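Local coordinates for flavin reductase domain protein (Arthrobacter sp., PDB 2QCK) that probably binds FMN and uses a reduced nicotinamide nucleotide to reduce flavin, as in many members of the flavin reductase family, at residues Ala22-Ile27 / Gly37-Ser42; Val29-Thr34 / Ala68-Ile73; Ala48-Phe53 / Val135-Glu140; Gly74-Gly79 / Val108-Asp113. All coordinates share one frame; numbering follows the deposited sequence.

Contact 1 (Ala22-Ile27 / Gly37-Ser42); sequences AGVAII and GFTATS
The beta hairpin of strands 22-31 and 34-40, part of the curled antiparallel sheet of this flavin reductase-like domain, pairs Ala25 with Ala40 and Ile27 with Phe38 as hydrogen-bonded positions. Ala25 N gives an almost straight bond (176°) to Ala40 O at 3.0 Å, and Ala40 N returns a more bent one to Ala25 O. Ile27 N likewise donates to Phe38 O at 2.9 Å. Past Ala25 and Ala40 the direct ladder gives way to a water that donates to both Gly23 O and Ala40 O (2.8 Å from the latter). On the face carrying Ile27 and Phe38, the phenyl ring takes the branched Ile27 as a CH-pi partner: CB lies over one face, 3.9 Å from the centroid, displaced toward the rim. Phe38 CG stands between its own backbone N and carbonyl carbon (chi1 53°), which lays the ring alongside Ile27. Phe55 of strand 51-58 packs against both residues. Beside Thr39, Val24 CG1 presses on its CG2 at 3.5 Å, tighter than usual, while Thr39 OG1 bonds to Ala86 O. The backbone groups of Ala25, Ile27, Phe38 and Ala40 are thus paired across the hairpin, while the ring contact is hydrocarbon against a pi face.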
loop_
_atom_site.group_PDB
_atom_site.type_symbol
_atom_site.label_atom_id
_atom_site.label_comp_id
_atom_site.label_asym_id
_atom_site.label_seq_id
_atom_site.Cartn_x
_atom_site.Cartn_y
_atom_site.Cartn_z
ATOM N N ALA A 22 -1.616 -5.137 -5.377
ATOM C CA ALA A 22 -0.632 -4.187 -4.893
ATOM C C ALA A 22 0.452 -3.945 -5.939
ATOM O O ALA A 22 0.719 -4.820 -6.739
ATOM C CB ALA A 22 -0.015 -4.724 -3.605
ATOM N N GLY A 23 1.055 -2.768 -5.928
ATOM C CA GLY A 23 2.233 -2.530 -6.728
ATOM C C GLY A 23 3.451 -3.096 -6.066
ATOM O O GLY A 23 3.451 -3.296 -4.876
ATOM N N VAL A 24 4.529 -3.283 -6.830
ATOM C CA VAL A 24 5.723 -3.962 -6.328
ATOM C C VAL A 24 6.875 -2.964 -6.363
ATOM O O VAL A 24 7.116 -2.357 -7.405
ATOM C CB VAL A 24 6.028 -5.255 -7.153
ATOM C CG1 VAL A 24 7.239 -6.035 -6.570
ATOM C CG2 VAL A 24 4.772 -6.150 -7.212
ATOM N N ALA A 25 7.531 -2.771 -5.208
ATOM C CA ALA A 25 8.748 -1.973 -5.082
ATOM C C ALA A 25 9.841 -2.840 -4.437
ATOM O O ALA A 25 9.545 -3.910 -3.961
ATOM C CB ALA A 25 8.468 -0.700 -4.218
ATOM N N ILE A 26 11.099 -2.386 -4.454
ATOM C CA ILE A 26 12.179 -3.009 -3.689
ATOM C C ILE A 26 12.884 -1.978 -2.809
ATOM O O ILE A 26 13.200 -0.837 -3.260
ATOM C CB ILE A 26 13.253 -3.740 -4.555
ATOM C CG1 ILE A 26 12.609 -4.885 -5.353
ATOM C CG2 ILE A 26 14.326 -4.236 -3.611
ATOM C CD1 ILE A 26 13.385 -5.364 -6.587
ATOM N N ILE A 27 13.093 -2.361 -1.547
ATOM C CA ILE A 27 13.757 -1.502 -0.543
ATOM C C ILE A 27 15.165 -2.011 -0.414
ATOM O O ILE A 27 15.352 -3.207 -0.361
ATOM C CB ILE A 27 13.066 -1.592 0.832
ATOM C CG1 ILE A 27 11.656 -1.041 0.729
ATOM C CG2 ILE A 27 13.878 -0.831 1.953
ATOM C CD1 ILE A 27 11.588 0.468 0.737
ATOM N N GLY A 37 18.291 -5.930 0.944
ATOM C CA GLY A 37 17.133 -5.373 0.241
ATOM C C GLY A 37 16.043 -6.394 0.122
ATOM O O GLY A 37 16.283 -7.575 0.279
ATOM N N PHE A 38 14.828 -5.951 -0.159
ATOM C CA PHE A 38 13.737 -6.894 -0.187
ATOM C C PHE A 38 12.563 -6.333 -0.995
ATOM O O PHE A 38 12.357 -5.132 -1.050
ATOM C CB PHE A 38 13.344 -7.248 1.259
ATOM C CG PHE A 38 13.053 -6.054 2.110
ATOM C CD1 PHE A 38 14.092 -5.340 2.742
ATOM C CD2 PHE A 38 11.763 -5.590 2.240
ATOM C CE1 PHE A 38 13.836 -4.211 3.512
ATOM C CE2 PHE A 38 11.501 -4.453 2.990
ATOM C CZ PHE A 38 12.560 -3.783 3.652
ATOM N N THR A 39 11.839 -7.219 -1.662
ATOM C CA THR A 39 10.656 -6.867 -2.426
ATOM C C THR A 39 9.593 -6.539 -1.411
ATOM O O THR A 39 9.506 -7.197 -0.401
ATOM C CB THR A 39 10.254 -8.066 -3.359
ATOM O OG1 THR A 39 11.297 -8.240 -4.305
ATOM C CG2 THR A 39 8.919 -7.876 -4.149
ATOM N N ALA A 40 8.724 -5.583 -1.735
ATOM C CA ALA A 40 7.719 -5.087 -0.836
ATOM C C ALA A 40 6.460 -4.711 -1.621
ATOM O O ALA A 40 6.522 -4.163 -2.708
ATOM C CB ALA A 40 8.225 -3.861 -0.100
ATOM N N THR A 41 5.318 -5.075 -1.084
ATOM C CA THR A 41 4.035 -4.651 -1.651
ATOM C C THR A 41 3.297 -3.602 -0.808
ATOM O O THR A 41 2.162 -3.241 -1.136
ATOM C CB THR A 41 3.118 -5.868 -1.844
ATOM O OG1 THR A 41 3.147 -6.672 -0.660
ATOM C CG2 THR A 41 3.600 -6.739 -3.023
ATOM N N SER A 42 3.912 -3.064 0.235
ATOM C CA SER A 42 3.193 -2.124 1.122
ATOM C C SER A 42 3.623 -0.670 1.032
ATOM O O SER A 42 3.171 0.177 1.811
ATOM C CB SER A 42 3.305 -2.593 2.568
ATOM O OG SER A 42 4.657 -2.735 2.983
HETATM O O HOH W 1 4.988 -1.767 -2.595
#

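Contact 2 (Val29-Thr34 / Ala68-Ile73); sequences VNYNGT and ANTTHI
The CA atoms of Val29 and Ile73 lie 4.8 Å apart, and past them the backbones are linked by water: one molecule accepts from Asn30 N and donates to His72 O at 2.7 Å. Side chains pack between the two segments. Val29 CG2, placed anti to the backbone N while CG1 takes the position between N and the carbonyl carbon (chi1 55°), reaches Thr70 CG2 at 3.5 Å and also meets Ile73 CG2. The Thr70 methyl extends on to Asn30 O, whereas its hydroxyl OG1 bonds to Ala66 O in helix 64-69 and accepts a hydrogen bond from a second water at 3.0 Å. That water, held weakly by Asn32, lies in the plane of the Tyr31 ring at its edge. Here the fold turns twice: Tyr31 to Thr34 form the type I' turn of the hairpin 22-31/34-40, and the segment 68-73 carries the chain from helix 64-69 into strand 72-77. Tyr31 runs alongside Asn69, its CE1 3.6 Å from Asn69 CB, and its CD1 lies 3.5 Å from Thr70 OG1. An alanine at Tyr31 would remove the ring and would probably leave Asn69 CB and Thr70 without this cover, opening a gap between the turn and Asn69-Thr70. Pro65 and Ala66 also pack on the tyrosine, and Asn30 ND2 bonds to Glu107 O.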
loop_
_atom_site.group_PDB
_atom_site.type_symbol
_atom_site.label_atom_id
_atom_site.label_comp_id
_atom_site.label_asym_id
_atom_site.label_seq_id
_atom_site.Cartn_x
_atom_site.Cartn_y
_atom_site.Cartn_z
ATOM N N VAL A 29 19.069 -1.344 1.708
ATOM C CA VAL A 29 19.727 -0.679 2.803
ATOM C C VAL A 29 21.127 -1.229 2.870
ATOM O O VAL A 29 21.360 -2.390 2.532
ATOM C CB VAL A 29 18.990 -0.872 4.113
ATOM C CG1 VAL A 29 18.785 -2.340 4.428
ATOM C CG2 VAL A 29 19.702 -0.128 5.253
ATOM N N ASN A 30 22.049 -0.366 3.237
ATOM C CA ASN A 30 23.469 -0.732 3.443
ATOM C C ASN A 30 23.777 -0.743 4.941
ATOM O O ASN A 30 23.963 0.317 5.589
ATOM C CB ASN A 30 24.323 0.296 2.700
ATOM C CG ASN A 30 25.794 -0.067 2.671
ATOM O OD1 ASN A 30 26.269 -0.936 3.411
ATOM N ND2 ASN A 30 26.525 0.607 1.803
ATOM N N TYR A 31 23.827 -1.946 5.490
ATOM C CA TYR A 31 24.048 -2.142 6.898
ATOM C C TYR A 31 25.537 -2.311 7.152
ATOM O O TYR A 31 26.092 -3.397 7.003
ATOM C CB TYR A 31 23.299 -3.376 7.359
ATOM C CG TYR A 31 23.250 -3.601 8.842
ATOM C CD1 TYR A 31 23.402 -2.555 9.757
ATOM C CD2 TYR A 31 23.003 -4.871 9.329
ATOM C CE1 TYR A 31 23.350 -2.799 11.117
ATOM C CE2 TYR A 31 22.923 -5.119 10.663
ATOM C CZ TYR A 31 23.094 -4.096 11.566
ATOM O OH TYR A 31 23.012 -4.401 12.912
ATOM N N ASN A 32 26.169 -1.210 7.514
ATOM C CA ASN A 32 27.559 -1.207 7.877
ATOM C C ASN A 32 28.393 -1.945 6.883
ATOM O O ASN A 32 29.221 -2.768 7.248
ATOM C CB ASN A 32 27.727 -1.765 9.299
ATOM C CG ASN A 32 27.789 -0.659 10.329
ATOM O OD1 ASN A 32 26.838 -0.463 11.100
ATOM N ND2 ASN A 32 28.885 0.121 10.306
ATOM N N GLY A 33 28.153 -1.658 5.607
ATOM C CA GLY A 33 28.970 -2.195 4.541
ATOM C C GLY A 33 28.381 -3.306 3.703
ATOM O O GLY A 33 28.883 -3.563 2.622
ATOM N N THR A 34 27.354 -3.991 4.192
ATOM C CA THR A 34 26.787 -5.121 3.460
ATOM C C THR A 34 25.426 -4.681 2.956
ATOM O O THR A 34 24.678 -4.156 3.732
ATOM C CB THR A 34 26.643 -6.337 4.382
ATOM O OG1 THR A 34 27.937 -6.801 4.775
ATOM C CG2 THR A 34 25.965 -7.454 3.673
ATOM N N ALA A 68 16.357 -1.614 11.323
ATOM C CA ALA A 68 16.413 -1.189 12.703
ATOM C C ALA A 68 17.619 -0.291 13.044
ATOM O O ALA A 68 17.508 0.624 13.861
ATOM C CB ALA A 68 16.416 -2.416 13.623
ATOM N N ASN A 69 18.760 -0.566 12.419
ATOM C CA ASN A 69 20.010 0.061 12.758
ATOM C C ASN A 69 20.620 0.941 11.690
ATOM O O ASN A 69 21.718 1.417 11.866
ATOM C CB ASN A 69 20.994 -1.015 13.150
ATOM C CG ASN A 69 20.528 -1.781 14.349
ATOM O OD1 ASN A 69 20.345 -3.004 14.310
ATOM N ND2 ASN A 69 20.267 -1.061 15.406
ATOM N N THR A 70 19.869 1.261 10.645
ATOM C CA THR A 70 20.356 2.144 9.604
ATOM C C THR A 70 19.390 3.252 9.344
ATOM O O THR A 70 18.181 3.098 9.571
ATOM C CB THR A 70 20.643 1.336 8.328
ATOM O OG1 THR A 70 21.505 0.244 8.684
ATOM C CG2 THR A 70 21.386 2.189 7.276
ATOM N N THR A 71 19.901 4.388 8.884
ATOM C CA THR A 71 19.034 5.521 8.568
ATOM C C THR A 71 18.662 5.694 7.089
ATOM O O THR A 71 17.502 5.913 6.782
ATOM C CB THR A 71 19.594 6.837 9.105
ATOM O OG1 THR A 71 19.549 6.807 10.528
ATOM C CG2 THR A 71 18.767 8.016 8.592
ATOM N N HIS A 72 19.608 5.608 6.167
ATOM C CA HIS A 72 19.283 5.810 4.745
ATOM C C HIS A 72 18.900 4.513 4.093
ATOM O O HIS A 72 19.534 3.485 4.330
ATOM C CB HIS A 72 20.421 6.496 4.020
ATOM C CG HIS A 72 20.661 7.876 4.545
ATOM N ND1 HIS A 72 21.551 8.133 5.560
ATOM C CD2 HIS A 72 20.018 9.041 4.298
ATOM C CE1 HIS A 72 21.492 9.413 5.873
ATOM N NE2 HIS A 72 20.567 9.986 5.124
ATOM N N ILE A 73 17.827 4.583 3.312
ATOM C CA ILE A 73 17.337 3.477 2.514
ATOM C C ILE A 73 16.928 3.948 1.114
ATOM O O ILE A 73 16.737 5.135 0.855
ATOM C CB ILE A 73 16.157 2.735 3.191
ATOM C CG1 ILE A 73 14.848 3.534 3.164
ATOM C CG2 ILE A 73 16.470 2.409 4.641
ATOM C CD1 ILE A 73 13.646 2.656 3.633
HETATM O O HOH W 2 21.608 2.436 3.002
HETATM O O HOH W 3 24.374 0.768 9.172
#

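Contact 3 (Ala48-Phe53 / Val135-Glu140); sequences AQPPRF and VVEVVE
Val138 N donates to Pro51 O, 2.9 Å away. Next along the ladder, Phe53 and Val136 exchange two bonds: Phe53 N donates to Val136 O at 3.1 Å, and Val136 N to Phe53 O at 3.0 Å. A long salt bridge accompanies them, from Arg52 NH1 to Glu137 OE1 at 3.5 Å. The carboxylate oxygen comes to the edge of the guanidinium, with the two planes 67° apart rather than facing as a two-pronged pair. Arg52 is modelled in two conformers, which leaves this long bridge doubtful; in the conformer described, NH2 also forms a salt bridge to Glu129 of the second subunit. These residues join strands 51-58 and 131-143, antiparallel neighbours in the main sheet; Arg52 and Glu137 form a non-hydrogen-bonded pair on one face, Phe53 and Val136 a hydrogen-bonded pair on the other. Glu137 extends from a CG anti to the backbone N (chi1 -177°), bringing OE2 to 3.7 Å from CB of Pro50, which follows a cis peptide bond. On the face opposite Arg52 and Glu137, Phe53 offers one ring face to Val136 CB, a CH-pi contact 3.9 Å from the centroid, and its edge to Val138 CG2, 3.7 Å from CD1. Pro51 CB packs on Val138 CB, while Phe13 and Phe17 of the second subunit cover Pro51 and Phe53, respectively.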
loop_
_atom_site.group_PDB
_atom_site.type_symbol
_atom_site.label_atom_id
_atom_site.label_comp_id
_atom_site.label_asym_id
_atom_site.label_seq_id
_atom_site.Cartn_x
_atom_site.Cartn_y
_atom_site.Cartn_z
ATOM N N ALA A 48 3.401 14.979 0.939
ATOM C CA ALA A 48 4.057 15.672 -0.156
ATOM C C ALA A 48 5.105 16.664 0.332
ATOM O O ALA A 48 6.179 16.787 -0.283
ATOM C CB ALA A 48 3.017 16.374 -1.012
ATOM N N GLN A 49 4.806 17.375 1.418
ATOM C CA GLN A 49 5.731 18.349 1.963
ATOM C C GLN A 49 5.827 18.177 3.447
ATOM O O GLN A 49 4.855 18.405 4.146
ATOM C CB GLN A 49 5.253 19.763 1.660
ATOM C CG GLN A 49 5.357 20.139 0.182
ATOM C CD GLN A 49 4.381 21.236 -0.240
ATOM O OE1 GLN A 49 3.168 21.144 0.008
ATOM N NE2 GLN A 49 4.903 22.263 -0.904
ATOM N N PRO A 50 6.961 17.688 3.944
ATOM C CA PRO A 50 7.997 17.058 3.171
ATOM C C PRO A 50 7.455 15.747 2.591
ATOM O O PRO A 50 6.404 15.238 3.044
ATOM C CB PRO A 50 9.073 16.780 4.210
ATOM C CG PRO A 50 8.284 16.598 5.485
ATOM C CD PRO A 50 7.286 17.684 5.383
ATOM N N PRO A 51 8.140 15.233 1.571
ATOM C CA PRO A 51 7.808 13.985 0.960
ATOM C C PRO A 51 8.142 12.831 1.864
ATOM O O PRO A 51 9.287 12.710 2.303
ATOM C CB PRO A 51 8.680 13.968 -0.297
ATOM C CG PRO A 51 9.791 14.901 -0.038
ATOM C CD PRO A 51 9.273 15.916 0.901
ATOM N N ARG A 52 7.146 11.988 2.112
ATOM C CA ARG A 52 7.339 10.778 2.909
ATOM C C ARG A 52 6.570 9.596 2.345
ATOM O O ARG A 52 5.543 9.756 1.729
ATOM C CB ARG A 52 6.858 10.963 4.349
ATOM C CG ARG A 52 7.253 12.233 5.073
ATOM C CD ARG A 52 6.877 12.083 6.535
ATOM N NE ARG A 52 6.234 13.267 7.103
ATOM C CZ ARG A 52 6.882 14.304 7.611
ATOM N NH1 ARG A 52 8.207 14.339 7.622
ATOM N NH2 ARG A 52 6.202 15.317 8.111
ATOM N N PHE A 53 7.067 8.396 2.624
ATOM C CA PHE A 53 6.359 7.181 2.308
ATOM C C PHE A 53 6.475 6.250 3.495
ATOM O O PHE A 53 7.294 6.465 4.365
ATOM C CB PHE A 53 6.859 6.469 1.016
ATOM C CG PHE A 53 8.280 5.947 1.067
ATOM C CD1 PHE A 53 9.333 6.736 0.671
ATOM C CD2 PHE A 53 8.545 4.622 1.387
ATOM C CE1 PHE A 53 10.623 6.260 0.671
ATOM C CE2 PHE A 53 9.847 4.157 1.411
ATOM C CZ PHE A 53 10.865 4.973 1.043
ATOM N N VAL A 135 8.458 4.631 8.592
ATOM C CA VAL A 135 8.185 5.960 8.023
ATOM C C VAL A 135 9.479 6.584 7.524
ATOM O O VAL A 135 10.446 6.659 8.261
ATOM C CB VAL A 135 7.587 6.931 9.082
ATOM C CG1 VAL A 135 7.303 8.357 8.445
ATOM C CG2 VAL A 135 6.364 6.329 9.718
ATOM N N VAL A 136 9.495 7.036 6.270
ATOM C CA VAL A 136 10.741 7.462 5.608
ATOM C C VAL A 136 10.499 8.841 5.025
ATOM O O VAL A 136 9.472 9.046 4.396
ATOM C CB VAL A 136 11.029 6.518 4.494
ATOM C CG1 VAL A 136 12.343 6.815 3.876
ATOM C CG2 VAL A 136 10.969 5.052 5.036
ATOM N N GLU A 137 11.433 9.757 5.228
ATOM C CA GLU A 137 11.394 11.057 4.564
ATOM C C GLU A 137 12.368 11.045 3.379
ATOM O O GLU A 137 13.557 10.735 3.542
ATOM C CB GLU A 137 11.800 12.176 5.536
ATOM C CG GLU A 137 11.691 13.577 4.877
ATOM C CD GLU A 137 11.965 14.754 5.804
ATOM O OE1 GLU A 137 11.588 14.703 6.985
ATOM O OE2 GLU A 137 12.489 15.775 5.325
ATOM N N VAL A 138 11.880 11.471 2.216
ATOM C CA VAL A 138 12.593 11.320 0.966
ATOM C C VAL A 138 13.545 12.498 0.837
ATOM O O VAL A 138 13.153 13.616 1.060
ATOM C CB VAL A 138 11.605 11.268 -0.222
ATOM C CG1 VAL A 138 12.308 11.325 -1.562
ATOM C CG2 VAL A 138 10.782 10.019 -0.135
ATOM N N VAL A 139 14.803 12.216 0.539
ATOM C CA VAL A 139 15.823 13.262 0.393
ATOM C C VAL A 139 16.422 13.332 -1.009
ATOM O O VAL A 139 17.101 14.321 -1.359
ATOM C CB VAL A 139 16.956 13.113 1.435
ATOM C CG1 VAL A 139 16.406 13.333 2.831
ATOM C CG2 VAL A 139 17.670 11.741 1.319
ATOM N N GLU A 140 16.172 12.328 -1.835
ATOM C CA GLU A 140 16.785 12.288 -3.164
ATOM C C GLU A 140 15.999 11.322 -4.023
ATOM O O GLU A 140 15.268 10.479 -3.501
ATOM C CB GLU A 140 18.270 11.852 -3.050
ATOM C CG GLU A 140 19.108 12.011 -4.318
ATOM C CD GLU A 140 19.116 13.442 -4.792
ATOM O OE1 GLU A 140 19.943 14.221 -4.247
ATOM O OE2 GLU A 140 18.283 13.788 -5.683
#

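Contact 4 (Gly74-Gly79 / Val108-Asp113); sequences GVHMLG and VPILKD
His76 reaches from strand 72-77 toward Leu111, its CB directed at the segment 108-113 and its ring lying between two strands that run side by side in the same direction but belong to different sheets. CG is anti to the carbonyl carbon (chi1 -58°), and of the two ring atoms bonded to it, ND1 hydrogen-bonds to Ile26 O of strand 22-31, fixing how the imidazole is turned. CD2 on the other branch meets Leu111 CB at 3.6 Å. CE1 comes to 3.6 Å from Pro109 O, near the ring plane, and that carbonyl also accepts from Thr28 OG1. At the far end NE2 sits 3.0 Å from Leu111 N, while Ile110 CA lies in plane at the ring edge. Over one face, Leu111 CG stands above the centre of the imidazole, 3.8 Å from the centroid, in a CH-pi contact between side chains that cross at about a right angle. A leucine in place of His76 would probably leave Ile26 O without its side-chain donor and Leu111 without a flat face to rest on. Further along, Val108 CG1 closes on Gly74 N at 3.3 Å, where a side chain on the glycine would collide with the valine methyl. The strands 72-77 and 109-111, whose segment axes are 7.6 Å apart at their closest, are thus joined through an imidazole whose polar rim meets backbone and whose face meets hydrocarbon.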
loop_
_atom_site.group_PDB
_atom_site.type_symbol
_atom_site.label_atom_id
_atom_site.label_comp_id
_atom_site.label_asym_id
_atom_site.label_seq_id
_atom_site.Cartn_x
_atom_site.Cartn_y
_atom_site.Cartn_z
ATOM N N GLY A 74 16.831 2.999 0.195
ATOM C CA GLY A 74 16.310 3.273 -1.140
ATOM C C GLY A 74 15.005 2.548 -1.370
ATOM O O GLY A 74 14.805 1.457 -0.877
ATOM N N VAL A 75 14.100 3.165 -2.121
ATOM C CA VAL A 75 12.967 2.440 -2.659
ATOM C C VAL A 75 12.943 2.487 -4.192
ATOM O O VAL A 75 13.209 3.539 -4.794
ATOM C CB VAL A 75 11.578 2.930 -2.034
ATOM C CG1 VAL A 75 11.255 4.323 -2.419
ATOM C CG2 VAL A 75 10.452 1.973 -2.422
ATOM N N HIS A 76 12.648 1.342 -4.808
ATOM C CA HIS A 76 12.644 1.208 -6.277
ATOM C C HIS A 76 11.293 0.794 -6.780
ATOM O O HIS A 76 10.766 -0.225 -6.356
ATOM C CB HIS A 76 13.651 0.189 -6.731
ATOM C CG HIS A 76 15.036 0.503 -6.287
ATOM N ND1 HIS A 76 15.435 0.355 -4.974
ATOM C CD2 HIS A 76 16.113 0.951 -6.967
ATOM C CE1 HIS A 76 16.711 0.685 -4.870
ATOM N NE2 HIS A 76 17.141 1.058 -6.064
HETATM N N MSE A 77 10.732 1.594 -7.663
HETATM C CA MSE A 77 9.471 1.244 -8.350
HETATM C C MSE A 77 9.862 0.402 -9.551
HETATM O O MSE A 77 10.882 0.662 -10.205
HETATM C CB MSE A 77 8.750 2.498 -8.822
HETATM C CG MSE A 77 7.974 3.175 -7.725
HETATM SE SE MSE A 77 9.066 3.925 -6.258
HETATM C CE MSE A 77 7.545 4.776 -5.258
ATOM N N LEU A 78 9.054 -0.618 -9.809
ATOM C CA LEU A 78 9.346 -1.673 -10.763
ATOM C C LEU A 78 8.373 -1.622 -11.922
ATOM O O LEU A 78 7.196 -1.302 -11.758
ATOM C CB LEU A 78 9.247 -3.044 -10.054
ATOM C CG LEU A 78 10.238 -3.289 -8.917
ATOM C CD1 LEU A 78 10.292 -4.763 -8.541
ATOM C CD2 LEU A 78 11.645 -2.811 -9.273
ATOM N N GLY A 79 8.874 -1.914 -13.114
ATOM C CA GLY A 79 7.995 -2.206 -14.232
ATOM C C GLY A 79 7.974 -3.677 -14.586
ATOM O O GLY A 79 8.628 -4.498 -13.966
ATOM N N VAL A 108 23.665 4.083 -0.329
ATOM C CA VAL A 108 22.474 3.263 -0.495
ATOM C C VAL A 108 22.673 2.406 -1.755
ATOM O O VAL A 108 23.189 2.898 -2.789
ATOM C CB VAL A 108 21.209 4.139 -0.627
ATOM C CG1 VAL A 108 19.944 3.271 -0.934
ATOM C CG2 VAL A 108 20.998 4.965 0.649
ATOM N N PRO A 109 22.297 1.107 -1.687
ATOM C CA PRO A 109 22.361 0.305 -2.905
ATOM C C PRO A 109 21.230 0.661 -3.861
ATOM O O PRO A 109 20.036 0.591 -3.508
ATOM C CB PRO A 109 22.210 -1.131 -2.387
ATOM C CG PRO A 109 22.350 -1.058 -0.908
ATOM C CD PRO A 109 21.841 0.289 -0.552
ATOM N N ILE A 110 21.627 1.073 -5.054
ATOM C CA ILE A 110 20.743 1.447 -6.138
ATOM C C ILE A 110 20.727 0.360 -7.234
ATOM O O ILE A 110 21.768 0.005 -7.821
ATOM C CB ILE A 110 21.068 2.871 -6.720
ATOM C CG1 ILE A 110 21.011 3.931 -5.614
ATOM C CG2 ILE A 110 20.046 3.227 -7.827
ATOM C CD1 ILE A 110 19.605 4.163 -5.026
ATOM N N LEU A 111 19.525 -0.161 -7.480
ATOM C CA LEU A 111 19.275 -1.169 -8.466
ATOM C C LEU A 111 19.093 -0.514 -9.805
ATOM O O LEU A 111 18.335 0.436 -9.934
ATOM C CB LEU A 111 17.994 -1.937 -8.144
ATOM C CG LEU A 111 17.830 -2.542 -6.757
ATOM C CD1 LEU A 111 16.478 -3.296 -6.683
ATOM C CD2 LEU A 111 19.027 -3.416 -6.434
ATOM N N LYS A 112 19.786 -1.065 -10.797
ATOM C CA LYS A 112 19.755 -0.606 -12.187
ATOM C C LYS A 112 18.450 -0.917 -12.882
ATOM O O LYS A 112 17.752 -1.879 -12.528
ATOM C CB LYS A 112 20.857 -1.316 -12.958
ATOM C CG LYS A 112 22.254 -1.119 -12.389
ATOM C CD LYS A 112 23.278 -1.946 -13.165
ATOM C CE LYS A 112 24.697 -1.545 -12.777
ATOM N NZ LYS A 112 25.758 -2.514 -13.218
ATOM N N ASP A 113 18.121 -0.108 -13.876
ATOM C CA ASP A 113 17.083 -0.448 -14.863
ATOM C C ASP A 113 15.693 -0.538 -14.290
ATOM O O ASP A 113 14.893 -1.313 -14.781
ATOM C CB ASP A 113 17.396 -1.785 -15.558
ATOM C CG ASP A 113 18.659 -1.750 -16.396
ATOM O OD1 ASP A 113 18.880 -0.745 -17.103
ATOM O OD2 ASP A 113 19.413 -2.744 -16.344
#

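After the N-terminal helix 10-18, strand 22-31 serves two contacts. Contact 1 closes the short hairpin loop to 37-42; contact 2 starts before that hairpin's return strand and ends at 68-73, so the two cross along the chain. Contact 3 opens at 48-53, within the span of contact 2, and closes only at 135-140, crossing it as well. Contact 4, between 74-79 and 108-113, falls wholly inside the span of contact 3 and follows contacts 1 and 2 in series. Contacts 1 to 3 join parts of the main sheet, contact 2 adding helix 64-69, while contact 4 brings in the small sheet. Ile73, Val75, Ile27, Phe53 and Val136 pack together where the contacts meet.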